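PDB 6TFX: ABC transporter substrate-binding protein from Rhizobium radiobacter, which binds mannopinic acid as the periplasmic solute-binding component of an ABC transporter and so serves the import of mannityl-opines into the bacterium. Local coordinates for residues 294-297 against 302-305; 296-301 against 457-462; 384-389 against 393-398. One frame throughout, in Å; residues are numbered along the deposited sequence.

Contact 1: residues 294-297 against 302-305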
ATOM      1  N   SER A 294       0.637   4.992  17.846  1.00 15.36           N
ATOM      2  CA  SER A 294       1.381   6.027  17.126  1.00 13.56           C
ATOM      3  C   SER A 294       0.766   6.232  15.758  1.00 15.77           C
ATOM      4  O   SER A 294      -0.283   5.623  15.440  1.00 16.31           O
ATOM      5  CB  SER A 294       2.877   5.709  17.035  1.00 16.32           C
ATOM      6  OG  SER A 294       3.576   6.874  16.603  1.00 15.68           O
ATOM      7  N   VAL A 295       1.405   7.071  14.935  1.00 12.83           N
ATOM      8  CA  VAL A 295       0.881   7.472  13.645  1.00 13.27           C
ATOM      9  C   VAL A 295       1.564   6.794  12.455  1.00 14.84           C
ATOM     10  O   VAL A 295       1.361   7.205  11.310  1.00 14.15           O
ATOM     11  CB  VAL A 295       0.907   9.015  13.517  1.00 16.84           C
ATOM     12  CG1 VAL A 295      -0.092   9.655  14.487  1.00 17.46           C
ATOM     13  CG2 VAL A 295       2.328   9.562  13.743  1.00 16.25           C
ATOM     14  N   ILE A 296       2.336   5.742  12.724  1.00 13.31           N
ATOM     15  CA  ILE A 296       2.950   4.888  11.718  1.00 13.81           C
ATOM     16  C   ILE A 296       2.696   3.435  12.138  1.00 15.86           C
ATOM     17  O   ILE A 296       2.488   3.175  13.327  1.00 15.52           O
ATOM     18  CB  ILE A 296       4.454   5.187  11.486  1.00 15.33           C
ATOM     19  CG1 ILE A 296       5.339   4.647  12.638  1.00 15.64           C
ATOM     20  CG2 ILE A 296       4.689   6.689  11.206  1.00 16.12           C
ATOM     21  CD1 ILE A 296       6.831   4.884  12.371  1.00 16.94           C
ATOM     22  N   PRO A 297       2.699   2.481  11.189  1.00 15.72           N
ATOM     23  CA  PRO A 297       2.410   1.075  11.562  1.00 15.56           C
ATOM     24  C   PRO A 297       3.419   0.520  12.574  1.00 18.07           C
ATOM     25  O   PRO A 297       4.586   0.924  12.583  1.00 17.50           O
ATOM     26  CB  PRO A 297       2.474   0.329  10.229  1.00 16.88           C
ATOM     27  CG  PRO A 297       2.113   1.392   9.182  1.00 18.78           C
ATOM     28  CD  PRO A 297       2.861   2.625   9.722  1.00 16.23           C
ATOM     29  N   GLY A 302      11.929   2.369  14.148  1.00 16.12           N
ATOM     30  CA  GLY A 302      11.675   3.728  14.616  1.00 15.08           C
ATOM     31  C   GLY A 302      10.285   3.956  15.204  1.00 18.51           C
ATOM     32  O   GLY A 302       9.978   5.050  15.693  1.00 17.58           O
ATOM     33  N   PHE A 303       9.428   2.921  15.187  1.00 14.76           N
ATOM     34  CA  PHE A 303       8.082   3.011  15.765  1.00 15.17           C
ATOM     35  C   PHE A 303       8.161   3.458  17.226  1.00 18.77           C
ATOM     36  O   PHE A 303       9.009   2.943  17.978  1.00 18.24           O
ATOM     37  CB  PHE A 303       7.393   1.642  15.667  1.00 16.40           C
ATOM     38  CG  PHE A 303       6.021   1.621  16.294  1.00 16.23           C
ATOM     39  CD1 PHE A 303       4.959   2.319  15.710  1.00 17.79           C
ATOM     40  CD2 PHE A 303       5.796   0.930  17.482  1.00 17.64           C
ATOM     41  CE1 PHE A 303       3.692   2.309  16.296  1.00 18.91           C
ATOM     42  CE2 PHE A 303       4.515   0.923  18.070  1.00 19.18           C
ATOM     43  CZ  PHE A 303       3.482   1.619  17.467  1.00 17.13           C
ATOM     44  N   ASP A 304       7.267   4.375  17.636  1.00 17.01           N
ATOM     45  CA  ASP A 304       7.215   4.881  19.014  1.00 16.53           C
ATOM     46  C   ASP A 304       6.014   4.240  19.727  1.00 21.52           C
ATOM     47  O   ASP A 304       4.874   4.671  19.508  1.00 22.19           O
ATOM     48  CB  ASP A 304       7.070   6.411  19.020  1.00 18.12           C
ATOM     49  CG  ASP A 304       7.219   7.044  20.392  1.00 24.47           C
ATOM     50  OD1 ASP A 304       7.380   6.276  21.408  1.00 23.04           O
ATOM     51  OD2 ASP A 304       7.205   8.286  20.468  1.00 23.25           O
ATOM     52  N   PRO A 305       6.232   3.263  20.626  1.00 21.05           N
ATOM     53  CA  PRO A 305       5.078   2.680  21.344  1.00 21.45           C
ATOM     54  C   PRO A 305       4.461   3.643  22.355  1.00 26.19           C
ATOM     55  O   PRO A 305       3.409   3.331  22.916  1.00 29.18           O
ATOM     56  CB  PRO A 305       5.664   1.455  22.071  1.00 23.79           C
ATOM     57  CG  PRO A 305       7.114   1.346  21.658  1.00 28.87           C
ATOM     58  CD  PRO A 305       7.516   2.659  21.042  1.00 24.37           C
TER
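The F303 ring slots against the backbone of 294-297, and no hydrogen bond joins the two segments. Its CE1 lies 3.3 Å from the carbonyl O of I296, which comes up to the ring edge near the ring plane. The neighbouring carbon, F303 CD1, sits 3.4 Å from the O of P297, reached obliquely, and S294 CB comes obliquely to F303 CE1 at 3.6 Å. The CD1-CE1 side of the ring thus meets two successive carbonyl oxygens and a serine methylene, of which the I296 oxygen alone is near the ring plane. I296 adds the apolar part: its CG1 meets the same edge at F303 CD1, 3.9 Å away, and its CD1 runs on toward F303 CA, the two side chains sliding past each other in opposite directions. With chi1 at 177°, F303 CG stands opposite its own N, and this carries the ring over to the 294-297 backbone.

Beyond the ring, S294 CB packs 3.3 Å from the carbonyl O of D304. The polar ends of both residues are held by helix 434-450: S294 OG and the D304 N both bond to Q445 OE1, Q445 NE2 takes the G302 carbonyl, and D304 OD2 makes a salt bridge with K446. D304 OD1 accepts from the N of D306, two residues on. G302 has a positive phi of 97°, where a side chain would run into the preceding carbonyl, so glycine suits this bend. Helix 392-400 packs on I296 through A392, Y395 and L396.

The loop between strand 289-291 and helix 314-323 therefore folds back on itself around one phenylalanine. The I296 O finds no hydrogen-bond partner in the model; its close neighbour is the weakly positive ring edge, which is consistent with a modest electrostatic attraction rather than a bond.

Contact 2: residues 296-301 against 457-462. With N72 ((2~{R})-2-[[(3~{R},4~{R},5~{S})-3,4,5,6-tetrakis(oxidanyl)-2-oxidanylidene-hexyl]amino]pentanedioic acid), chain C.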
ATOM      1  N   ILE A 296       2.336   5.742  12.724  1.00 13.31           N
ATOM      2  CA  ILE A 296       2.950   4.888  11.718  1.00 13.81           C
ATOM      3  C   ILE A 296       2.696   3.435  12.138  1.00 15.86           C
ATOM      4  O   ILE A 296       2.488   3.175  13.327  1.00 15.52           O
ATOM      5  CB  ILE A 296       4.454   5.187  11.486  1.00 15.33           C
ATOM      6  CG1 ILE A 296       5.339   4.647  12.638  1.00 15.64           C
ATOM      7  CG2 ILE A 296       4.689   6.689  11.206  1.00 16.12           C
ATOM      8  CD1 ILE A 296       6.831   4.884  12.371  1.00 16.94           C
ATOM      9  N   PRO A 297       2.699   2.481  11.189  1.00 15.72           N
ATOM     10  CA  PRO A 297       2.410   1.075  11.562  1.00 15.56           C
ATOM     11  C   PRO A 297       3.419   0.520  12.574  1.00 18.07           C
ATOM     12  O   PRO A 297       4.586   0.924  12.583  1.00 17.50           O
ATOM     13  CB  PRO A 297       2.474   0.329  10.229  1.00 16.88           C
ATOM     14  CG  PRO A 297       2.113   1.392   9.182  1.00 18.78           C
ATOM     15  CD  PRO A 297       2.861   2.625   9.722  1.00 16.23           C
ATOM     16  N   SER A 298       2.964  -0.407  13.433  1.00 14.88           N
ATOM     17  CA  SER A 298       3.817  -0.912  14.528  1.00 15.79           C
ATOM     18  C   SER A 298       5.072  -1.605  14.021  1.00 18.88           C
ATOM     19  O   SER A 298       6.096  -1.617  14.719  1.00 20.66           O
ATOM     20  CB  SER A 298       3.030  -1.821  15.466  1.00 17.44           C
ATOM     21  OG  SER A 298       2.640  -2.990  14.767  1.00 22.73           O
ATOM     22  N   ASN A 299       4.990  -2.185  12.807  1.00 17.10           N
ATOM     23  CA  ASN A 299       6.112  -2.891  12.206  1.00 18.75           C
ATOM     24  C   ASN A 299       6.865  -1.830  11.385  1.00 25.26           C
ATOM     25  O   ASN A 299       6.681  -1.718  10.161  1.00 28.89           O
ATOM     26  CB  ASN A 299       5.566  -4.037  11.333  1.00 22.27           C
ATOM     27  CG  ASN A 299       6.381  -4.460  10.138  1.00 58.69           C
ATOM     28  OD1 ASN A 299       5.934  -4.352   8.978  1.00 52.52           O
ATOM     29  ND2 ASN A 299       7.589  -4.935  10.393  1.00 51.35           N
ATOM     30  N   ASN A 300       7.551  -0.951  12.091  1.00 19.28           N
ATOM     31  CA  ASN A 300       8.452   0.026  11.524  1.00 16.01           C
ATOM     32  C   ASN A 300       9.658   0.150  12.406  1.00 18.91           C
ATOM     33  O   ASN A 300       9.511   0.400  13.608  1.00 16.66           O
ATOM     34  CB  ASN A 300       7.833   1.411  11.421  1.00 15.19           C
ATOM     35  CG  ASN A 300       7.212   1.671  10.093  1.00 27.78           C
ATOM     36  OD1 ASN A 300       7.872   2.102   9.164  1.00 26.97           O
ATOM     37  ND2 ASN A 300       5.929   1.428   9.988  1.00 30.14           N
ATOM     38  N   LEU A 301      10.842   0.152  11.784  1.00 16.90           N
ATOM     39  CA  LEU A 301      12.046   0.528  12.524  1.00 17.35           C
ATOM     40  C   LEU A 301      11.793   2.015  12.865  1.00 19.13           C
ATOM     41  O   LEU A 301      11.434   2.792  11.964  1.00 17.34           O
ATOM     42  CB  LEU A 301      13.291   0.421  11.611  1.00 17.53           C
ATOM     43  CG  LEU A 301      14.565   1.083  12.130  1.00 23.07           C
ATOM     44  CD1 LEU A 301      15.044   0.394  13.372  1.00 24.82           C
ATOM     45  CD2 LEU A 301      15.688   1.036  11.080  1.00 24.43           C
ATOM     46  N   LEU A 457      -6.078   4.752  14.265  1.00 16.79           N
ATOM     47  CA  LEU A 457      -7.161   3.856  14.618  1.00 17.74           C
ATOM     48  C   LEU A 457      -6.517   2.497  14.787  1.00 20.77           C
ATOM     49  O   LEU A 457      -5.600   2.365  15.592  1.00 20.50           O
ATOM     50  CB  LEU A 457      -8.263   3.892  13.541  1.00 18.52           C
ATOM     51  CG  LEU A 457      -8.766   5.311  13.206  1.00 23.82           C
ATOM     52  CD1 LEU A 457      -9.726   5.275  12.111  1.00 24.66           C
ATOM     53  CD2 LEU A 457      -9.358   5.970  14.417  1.00 28.57           C
ATOM     54  N   THR A 458      -6.968   1.509  14.042  1.00 15.51           N
ATOM     55  CA  THR A 458      -6.395   0.171  14.118  1.00 14.76           C
ATOM     56  C   THR A 458      -5.519  -0.064  12.883  1.00 17.78           C
ATOM     57  O   THR A 458      -5.665   0.640  11.873  1.00 16.38           O
ATOM     58  CB  THR A 458      -7.542  -0.855  14.069  1.00 19.47           C
ATOM     59  OG1 THR A 458      -8.401  -0.522  12.956  1.00 17.57           O
ATOM     60  CG2 THR A 458      -8.328  -0.908  15.373  1.00 19.67           C
ATOM     61  N   GLU A 459      -4.661  -1.107  12.939  1.00 15.31           N
ATOM     62  CA  GLU A 459      -3.954  -1.601  11.766  1.00 13.91           C
ATOM     63  C   GLU A 459      -4.540  -3.002  11.559  1.00 16.91           C
ATOM     64  O   GLU A 459      -4.898  -3.667  12.552  1.00 16.70           O
ATOM     65  CB  GLU A 459      -2.418  -1.622  11.919  1.00 14.79           C
ATOM     66  CG  GLU A 459      -1.894  -2.526  13.016  1.00 19.44           C
ATOM     67  CD  GLU A 459      -0.406  -2.395  13.289  1.00 27.83           C
ATOM     68  OE1 GLU A 459       0.256  -1.550  12.645  1.00 20.24           O
ATOM     69  OE2 GLU A 459       0.087  -3.113  14.188  1.00 27.33           O
ATOM     70  N   ASN A 460      -4.695  -3.431  10.299  1.00 14.98           N
ATOM     71  CA  ASN A 460      -5.253  -4.759  10.054  1.00 14.80           C
ATOM     72  C   ASN A 460      -4.395  -5.559   9.053  1.00 17.25           C
ATOM     73  O   ASN A 460      -3.968  -5.036   8.016  1.00 15.76           O
ATOM     74  CB  ASN A 460      -6.685  -4.665   9.478  1.00 16.12           C
ATOM     75  CG  ASN A 460      -6.916  -3.465   8.578  1.00 18.64           C
ATOM     76  OD1 ASN A 460      -6.377  -3.345   7.450  1.00 17.25           O
ATOM     77  ND2 ASN A 460      -7.666  -2.536   9.093  1.00 14.01           N
ATOM     78  N   LEU A 461      -4.214  -6.844   9.341  1.00 15.60           N
ATOM     79  CA  LEU A 461      -3.548  -7.715   8.390  1.00 15.91           C
ATOM     80  C   LEU A 461      -4.527  -7.922   7.216  1.00 18.05           C
ATOM     81  O   LEU A 461      -5.743  -7.747   7.402  1.00 17.29           O
ATOM     82  CB  LEU A 461      -3.297  -9.090   9.051  1.00 16.60           C
ATOM     83  CG  LEU A 461      -2.315  -9.061  10.202  1.00 19.79           C
ATOM     84  CD1 LEU A 461      -2.304 -10.401  10.924  1.00 20.51           C
ATOM     85  CD2 LEU A 461      -0.912  -8.742   9.694  1.00 19.22           C
ATOM     86  N   GLY A 462      -4.008  -8.300   6.049  1.00 16.24           N
ATOM     87  CA  GLY A 462      -4.871  -8.616   4.912  1.00 17.15           C
ATOM     88  C   GLY A 462      -5.527  -9.957   5.199  1.00 20.58           C
ATOM     89  O   GLY A 462      -4.906 -10.819   5.811  1.00 20.79           O
TER
HETATM   90  OAB N72 C 601     -10.836  -1.744   7.418  1.00 21.50           O
HETATM   91  CAF N72 C 601      -9.745  -0.957   6.901  1.00 20.18           C
HETATM   92  CAG N72 C 601      -9.515  -0.992   5.353  1.00 24.02           C
HETATM   93  OAC N72 C 601     -10.175  -2.042   4.721  1.00 19.48           O
HETATM   94  CAH N72 C 601      -8.053  -0.706   5.005  1.00 18.82           C
HETATM   95  OAM N72 C 601      -7.055  -0.759   5.951  1.00 15.25           O
HETATM   96  CAI N72 C 601      -7.112  -1.246   3.946  1.00 24.60           C
HETATM   97  OAD N72 C 601      -7.424  -2.587   3.640  1.00 17.85           O
HETATM   98  CAJ N72 C 601      -6.923  -0.279   2.803  1.00 17.64           C
HETATM   99  OAE N72 C 601      -7.116   0.944   3.022  1.00 16.87           O
HETATM  100  CAK N72 C 601      -6.559  -0.805   1.385  1.00 16.54           C
HETATM  101  N   N72 C 601      -5.214  -0.432   1.020  1.00 16.42           N
HETATM  102  CA  N72 C 601      -4.941   0.449  -0.051  1.00 24.14           C
HETATM  103  C   N72 C 601      -6.076   1.243  -0.637  1.00 18.56           C
HETATM  104  O   N72 C 601      -6.553   2.420  -0.383  1.00 16.41           O
HETATM  105  CB  N72 C 601      -3.656   1.230   0.236  1.00 20.82           C
HETATM  106  CG  N72 C 601      -3.421   2.575  -0.452  1.00 16.80           C
HETATM  107  CD  N72 C 601      -1.939   2.906  -0.647  1.00 18.84           C
HETATM  108  OE1 N72 C 601      -1.064   1.995  -0.805  1.00 17.16           O
HETATM  109  OE2 N72 C 601      -1.597   4.110  -0.665  1.00 16.65           O
HETATM  110  OXT N72 C 601      -6.475   0.498  -1.550  1.00 17.33           O
HETATM  111  O   HOH W   1       2.408  -2.970  11.553  1.00 22.24           O
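S298 grips the carboxylate of E459 with two hydrogen bonds, one to each oxygen. Its backbone N donates to E459 OE1 over 3.0 Å, nearly straight at 166°, and its hydroxyl OG donates to E459 OE2 at 2.6 Å. Both oxygens use their syn lone pairs, so N-H and hydroxyl meet the two oxygens side by side. The S298 chi1 of 66° places OG between its own N and carbonyl carbon, on the same front as the N-H. From the strand, E459 reaches across with an extended chain beyond CG.

Water 1 adds a third donor to the carboxylate: it gives a proton to E459 OE1 at 2.8 Å and accepts the N-H of N299 at 3.0 Å. Further along the loop, N299 is the centre of an inverse gamma turn, with a weak bond from the N300 N to S298 O. The N300 amide folds back to donate from ND2 to the P297 O at 3.0 Å, and the acceptor lies close to the amide plane.

Packing is slight beside this. P297 CB rests 3.8 Å from E459 OE1, while A248 and V292 touch the glutamate side chain. On strand 454-467 the next residue, N460, points its side chain to the ligand instead, where its OD1 accepts a bond from the ligand hydroxyl OAM at 3.1 Å.

E459 is buried, yet three donors meet its two oxygens, an arrangement that would be expected to favour the ionised form. A carboxylate on the strand thus ties the 296-301 loop to the sheet, one residue away from a pocket asparagine.

Contact 3: residues 384-389 against 393-398. With N72 ((2~{R})-2-[[(3~{R},4~{R},5~{S})-3,4,5,6-tetrakis(oxidanyl)-2-oxidanylidene-hexyl]amino]pentanedioic acid), chain C.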
ATOM      1  N   TYR A 384      -7.681   6.983   5.780  1.00 13.65           N
ATOM      2  CA  TYR A 384      -6.814   6.300   4.819  1.00 12.62           C
ATOM      3  C   TYR A 384      -6.147   5.136   5.565  1.00 15.54           C
ATOM      4  O   TYR A 384      -5.743   5.285   6.727  1.00 14.91           O
ATOM      5  CB  TYR A 384      -5.722   7.283   4.365  1.00 14.01           C
ATOM      6  CG  TYR A 384      -5.080   6.933   3.040  1.00 12.63           C
ATOM      7  CD1 TYR A 384      -5.654   7.346   1.833  1.00 13.30           C
ATOM      8  CD2 TYR A 384      -3.898   6.189   2.988  1.00 13.28           C
ATOM      9  CE1 TYR A 384      -5.055   7.041   0.610  1.00 13.62           C
ATOM     10  CE2 TYR A 384      -3.302   5.862   1.771  1.00 14.31           C
ATOM     11  CZ  TYR A 384      -3.908   6.259   0.581  1.00 13.99           C
ATOM     12  OH  TYR A 384      -3.314   6.018  -0.631  1.00 14.43           O
ATOM     13  N   GLY A 385      -5.993   4.006   4.884  1.00 13.48           N
ATOM     14  CA  GLY A 385      -5.354   2.847   5.504  1.00 12.81           C
ATOM     15  C   GLY A 385      -4.257   2.330   4.601  1.00 14.88           C
ATOM     16  O   GLY A 385      -4.520   2.007   3.437  1.00 15.44           O
ATOM     17  N   ALA A 386      -3.027   2.248   5.110  1.00 12.39           N
ATOM     18  CA  ALA A 386      -1.921   1.790   4.254  1.00 13.70           C
ATOM     19  C   ALA A 386      -0.738   1.366   5.095  1.00 15.32           C
ATOM     20  O   ALA A 386      -0.642   1.723   6.273  1.00 15.00           O
ATOM     21  CB  ALA A 386      -1.463   2.930   3.349  1.00 15.15           C
ATOM     22  N   ALA A 387       0.176   0.637   4.447  1.00 13.72           N
ATOM     23  CA  ALA A 387       1.479   0.298   5.013  1.00 12.50           C
ATOM     24  C   ALA A 387       2.535   0.708   3.986  1.00 15.71           C
ATOM     25  O   ALA A 387       2.230   0.813   2.787  1.00 16.18           O
ATOM     26  CB  ALA A 387       1.602  -1.197   5.322  1.00 13.93           C
ATOM     27  N   ARG A 388       3.788   0.912   4.441  1.00 13.73           N
ATOM     28  CA  ARG A 388       4.872   1.236   3.516  1.00 13.51           C
ATOM     29  C   ARG A 388       6.072   0.364   3.933  1.00 16.52           C
ATOM     30  O   ARG A 388       5.948  -0.437   4.879  1.00 16.58           O
ATOM     31  CB  ARG A 388       5.216   2.741   3.600  1.00 12.53           C
ATOM     32  CG  ARG A 388       4.118   3.657   2.991  1.00 13.45           C
ATOM     33  CD  ARG A 388       3.992   3.420   1.479  1.00 14.45           C
ATOM     34  NE  ARG A 388       3.052   4.318   0.797  1.00 18.00           N
ATOM     35  CZ  ARG A 388       1.821   3.978   0.443  1.00 26.98           C
ATOM     36  NH1 ARG A 388       1.311   2.808   0.821  1.00 17.22           N
ATOM     37  NH2 ARG A 388       1.073   4.819  -0.263  1.00 18.47           N
ATOM     38  N   PHE A 389       7.239   0.512   3.251  1.00 13.88           N
ATOM     39  CA  PHE A 389       8.415  -0.275   3.689  1.00 13.89           C
ATOM     40  C   PHE A 389       8.620  -0.043   5.199  1.00 16.50           C
ATOM     41  O   PHE A 389       8.409   1.079   5.671  1.00 17.14           O
ATOM     42  CB  PHE A 389       9.688   0.133   2.931  1.00 16.15           C
ATOM     43  CG  PHE A 389       9.651  -0.130   1.449  1.00 17.00           C
ATOM     44  CD1 PHE A 389       9.239  -1.364   0.955  1.00 19.06           C
ATOM     45  CD2 PHE A 389      10.060   0.843   0.545  1.00 19.37           C
ATOM     46  CE1 PHE A 389       9.216  -1.612  -0.426  1.00 20.11           C
ATOM     47  CE2 PHE A 389      10.027   0.599  -0.836  1.00 22.61           C
ATOM     48  CZ  PHE A 389       9.607  -0.629  -1.310  1.00 19.98           C
ATOM     49  N   ASP A 393      11.021   6.339   8.070  1.00 14.57           N
ATOM     50  CA  ASP A 393      11.191   7.403   7.070  1.00 14.06           C
ATOM     51  C   ASP A 393      10.126   7.366   5.976  1.00 15.78           C
ATOM     52  O   ASP A 393       9.690   8.426   5.509  1.00 16.45           O
ATOM     53  CB  ASP A 393      12.576   7.312   6.382  1.00 14.89           C
ATOM     54  CG  ASP A 393      12.716   8.379   5.302  1.00 22.38           C
ATOM     55  OD1 ASP A 393      12.535   9.579   5.622  1.00 20.08           O
ATOM     56  OD2 ASP A 393      12.978   8.014   4.130  1.00 20.82           O
ATOM     57  N   TYR A 394       9.702   6.161   5.557  1.00 13.51           N
ATOM     58  CA  TYR A 394       8.736   6.086   4.453  1.00 13.59           C
ATOM     59  C   TYR A 394       7.372   6.599   4.871  1.00 15.41           C
ATOM     60  O   TYR A 394       6.861   7.537   4.255  1.00 16.03           O
ATOM     61  CB  TYR A 394       8.668   4.653   3.882  1.00 14.84           C
ATOM     62  CG  TYR A 394       9.968   4.328   3.168  1.00 15.58           C
ATOM     63  CD1 TYR A 394      10.211   4.802   1.885  1.00 18.21           C
ATOM     64  CD2 TYR A 394      11.008   3.683   3.833  1.00 17.35           C
ATOM     65  CE1 TYR A 394      11.431   4.585   1.248  1.00 21.01           C
ATOM     66  CE2 TYR A 394      12.241   3.459   3.205  1.00 18.86           C
ATOM     67  CZ  TYR A 394      12.451   3.938   1.920  1.00 26.14           C
ATOM     68  OH  TYR A 394      13.642   3.762   1.266  1.00 26.72           O
ATOM     69  N   TYR A 395       6.787   6.019   5.916  1.00 13.76           N
ATOM     70  CA  TYR A 395       5.452   6.502   6.320  1.00 13.31           C
ATOM     71  C   TYR A 395       5.524   7.960   6.732  1.00 14.01           C
ATOM     72  O   TYR A 395       4.661   8.755   6.362  1.00 15.46           O
ATOM     73  CB  TYR A 395       4.924   5.667   7.493  1.00 14.01           C
ATOM     74  CG  TYR A 395       3.443   5.374   7.381  1.00 13.33           C
ATOM     75  CD1 TYR A 395       2.983   4.283   6.648  1.00 15.31           C
ATOM     76  CD2 TYR A 395       2.499   6.169   8.032  1.00 13.44           C
ATOM     77  CE1 TYR A 395       1.621   3.977   6.576  1.00 16.90           C
ATOM     78  CE2 TYR A 395       1.131   5.872   7.961  1.00 13.89           C
ATOM     79  CZ  TYR A 395       0.698   4.773   7.231  1.00 17.04           C
ATOM     80  OH  TYR A 395      -0.656   4.485   7.142  1.00 16.55           O
ATOM     81  N   LEU A 396       6.576   8.346   7.492  1.00 12.92           N
ATOM     82  CA  LEU A 396       6.648   9.732   7.953  1.00 12.34           C
ATOM     83  C   LEU A 396       6.773  10.723   6.800  1.00 14.43           C
ATOM     84  O   LEU A 396       6.107  11.755   6.793  1.00 15.71           O
ATOM     85  CB  LEU A 396       7.823   9.925   8.930  1.00 12.79           C
ATOM     86  CG  LEU A 396       7.651   9.241  10.269  1.00 14.75           C
ATOM     87  CD1 LEU A 396       8.966   9.297  11.045  1.00 15.20           C
ATOM     88  CD2 LEU A 396       6.502   9.893  11.114  1.00 15.23           C
ATOM     89  N   THR A 397       7.678  10.447   5.857  1.00 12.38           N
ATOM     90  CA  THR A 397       7.870  11.397   4.766  1.00 11.85           C
ATOM     91  C   THR A 397       6.599  11.497   3.922  1.00 13.34           C
ATOM     92  O   THR A 397       6.185  12.601   3.564  1.00 16.30           O
ATOM     93  CB  THR A 397       9.077  10.988   3.900  1.00 18.54           C
ATOM     94  OG1 THR A 397      10.262  11.037   4.716  1.00 16.68           O
ATOM     95  CG2 THR A 397       9.229  11.881   2.672  1.00 17.51           C
ATOM     96  N   GLN A 398       6.016  10.351   3.562  1.00 13.15           N
ATOM     97  CA  GLN A 398       4.877  10.381   2.630  1.00 13.34           C
ATOM     98  C   GLN A 398       3.598  10.979   3.200  1.00 16.32           C
ATOM     99  O   GLN A 398       2.862  11.678   2.486  1.00 14.73           O
ATOM    100  CB  GLN A 398       4.631   8.953   2.114  1.00 14.53           C
ATOM    101  CG  GLN A 398       5.855   8.444   1.308  1.00 16.22           C
ATOM    102  CD  GLN A 398       5.617   7.077   0.735  1.00 21.70           C
ATOM    103  OE1 GLN A 398       4.500   6.714   0.401  1.00 19.88           O
ATOM    104  NE2 GLN A 398       6.687   6.311   0.574  1.00 20.39           N
TER
HETATM  105  OAB N72 C 601     -10.836  -1.744   7.418  1.00 21.50           O
HETATM  106  CAF N72 C 601      -9.745  -0.957   6.901  1.00 20.18           C
HETATM  107  CAG N72 C 601      -9.515  -0.992   5.353  1.00 24.02           C
HETATM  108  OAC N72 C 601     -10.175  -2.042   4.721  1.00 19.48           O
HETATM  109  CAH N72 C 601      -8.053  -0.706   5.005  1.00 18.82           C
HETATM  110  OAM N72 C 601      -7.055  -0.759   5.951  1.00 15.25           O
HETATM  111  CAI N72 C 601      -7.112  -1.246   3.946  1.00 24.60           C
HETATM  112  OAD N72 C 601      -7.424  -2.587   3.640  1.00 17.85           O
HETATM  113  CAJ N72 C 601      -6.923  -0.279   2.803  1.00 17.64           C
HETATM  114  OAE N72 C 601      -7.116   0.944   3.022  1.00 16.87           O
HETATM  115  CAK N72 C 601      -6.559  -0.805   1.385  1.00 16.54           C
HETATM  116  N   N72 C 601      -5.214  -0.432   1.020  1.00 16.42           N
HETATM  117  CA  N72 C 601      -4.941   0.449  -0.051  1.00 24.14           C
HETATM  118  C   N72 C 601      -6.076   1.243  -0.637  1.00 18.56           C
HETATM  119  O   N72 C 601      -6.553   2.420  -0.383  1.00 16.41           O
HETATM  120  CB  N72 C 601      -3.656   1.230   0.236  1.00 20.82           C
HETATM  121  CG  N72 C 601      -3.421   2.575  -0.452  1.00 16.80           C
HETATM  122  CD  N72 C 601      -1.939   2.906  -0.647  1.00 18.84           C
HETATM  123  OE1 N72 C 601      -1.064   1.995  -0.805  1.00 17.16           O
HETATM  124  OE2 N72 C 601      -1.597   4.110  -0.665  1.00 16.65           O
HETATM  125  OXT N72 C 601      -6.475   0.498  -1.550  1.00 17.33           O
HETATM  126  O   HOH W   2      -3.028   6.218   6.534  1.00 15.73           O
HETATM  127  O   HOH W   3       2.798   6.490  -1.868  1.00 23.65           O
HETATM  128  O   HOH W   4       6.907   3.038   6.801  1.00 15.83           O
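F389 and Y394 form a T-shaped (edge-to-face) pair: the F389 ring turns its edge to one face of Y394, with planes at 88° and F389 CD2 over the centre of that face. The pair sits at a strand-loop-helix connection of this family 5 solute-binding protein, where strand 381-386 runs through a short loop into helix 392-400, and the loop supplies part of the ligand pocket. F389 CB lies over the same face of Y394. The Y394 hydroxyl goes elsewhere, to S134. In the Y395 ring the edge carries A386 O and A387 CA, while R388 CG approaches obliquely.

R388 is the charged group that reaches the ligand. Its guanidinium meets the side-chain carboxylate of the ligand's glutamate part with two bonds, NH1 to OE1 at 3.0 Å and NH2 to OE2 at 2.8 Å, with OE2 near the guanidinium plane and OE1 somewhat out of it. NE donates to Q398 OE1 at 2.8 Å, almost within the guanidinium plane, and NH1 also reaches A387 O. Water 3 bridges R388 NH2 and Q398 OE1, so Q398, a second-shell residue, together with A387 O, would limit rotation of the group. A bend at chi2, -65°, swings the arginine past Y395, which it crosses at about a right angle.

Y384 OH gives the ligand's OE2 another bond, 2.6 Å long, and R375 pairs with the same hydroxyl. At G385 the pocket wall comes so near the ligand that a CB would collide with OAM.

Water 2 donates to both the Y384 O and the Y395 hydroxyl. That hydroxyl in turn donates to A386 O at 2.9 Å, from 44° above the carbonyl plane.

Overall arrangement
The three contacts are neighbours. Contacts 1 and 2 have centres about 8 Å apart and share I296 and P297; contact 3 lies about 11 Å from the first and 10 Å from the second. Along the chain, 294-305 comes first, 384-398 follows, and strand 454-467 arrives last, so contact 3 falls between the two halves of contact 2. That strand and strand 381-386 belong to the same mixed sheet, each paired with strand 240-255. Y395 of helix 392-400 packs on P297, joining the loop to the helix. Contact 2 touches the opine through hydroxyl OAM, contact 3 chiefly through the side-chain carboxylate, so loop, connection and sheet are joined beside the opine site.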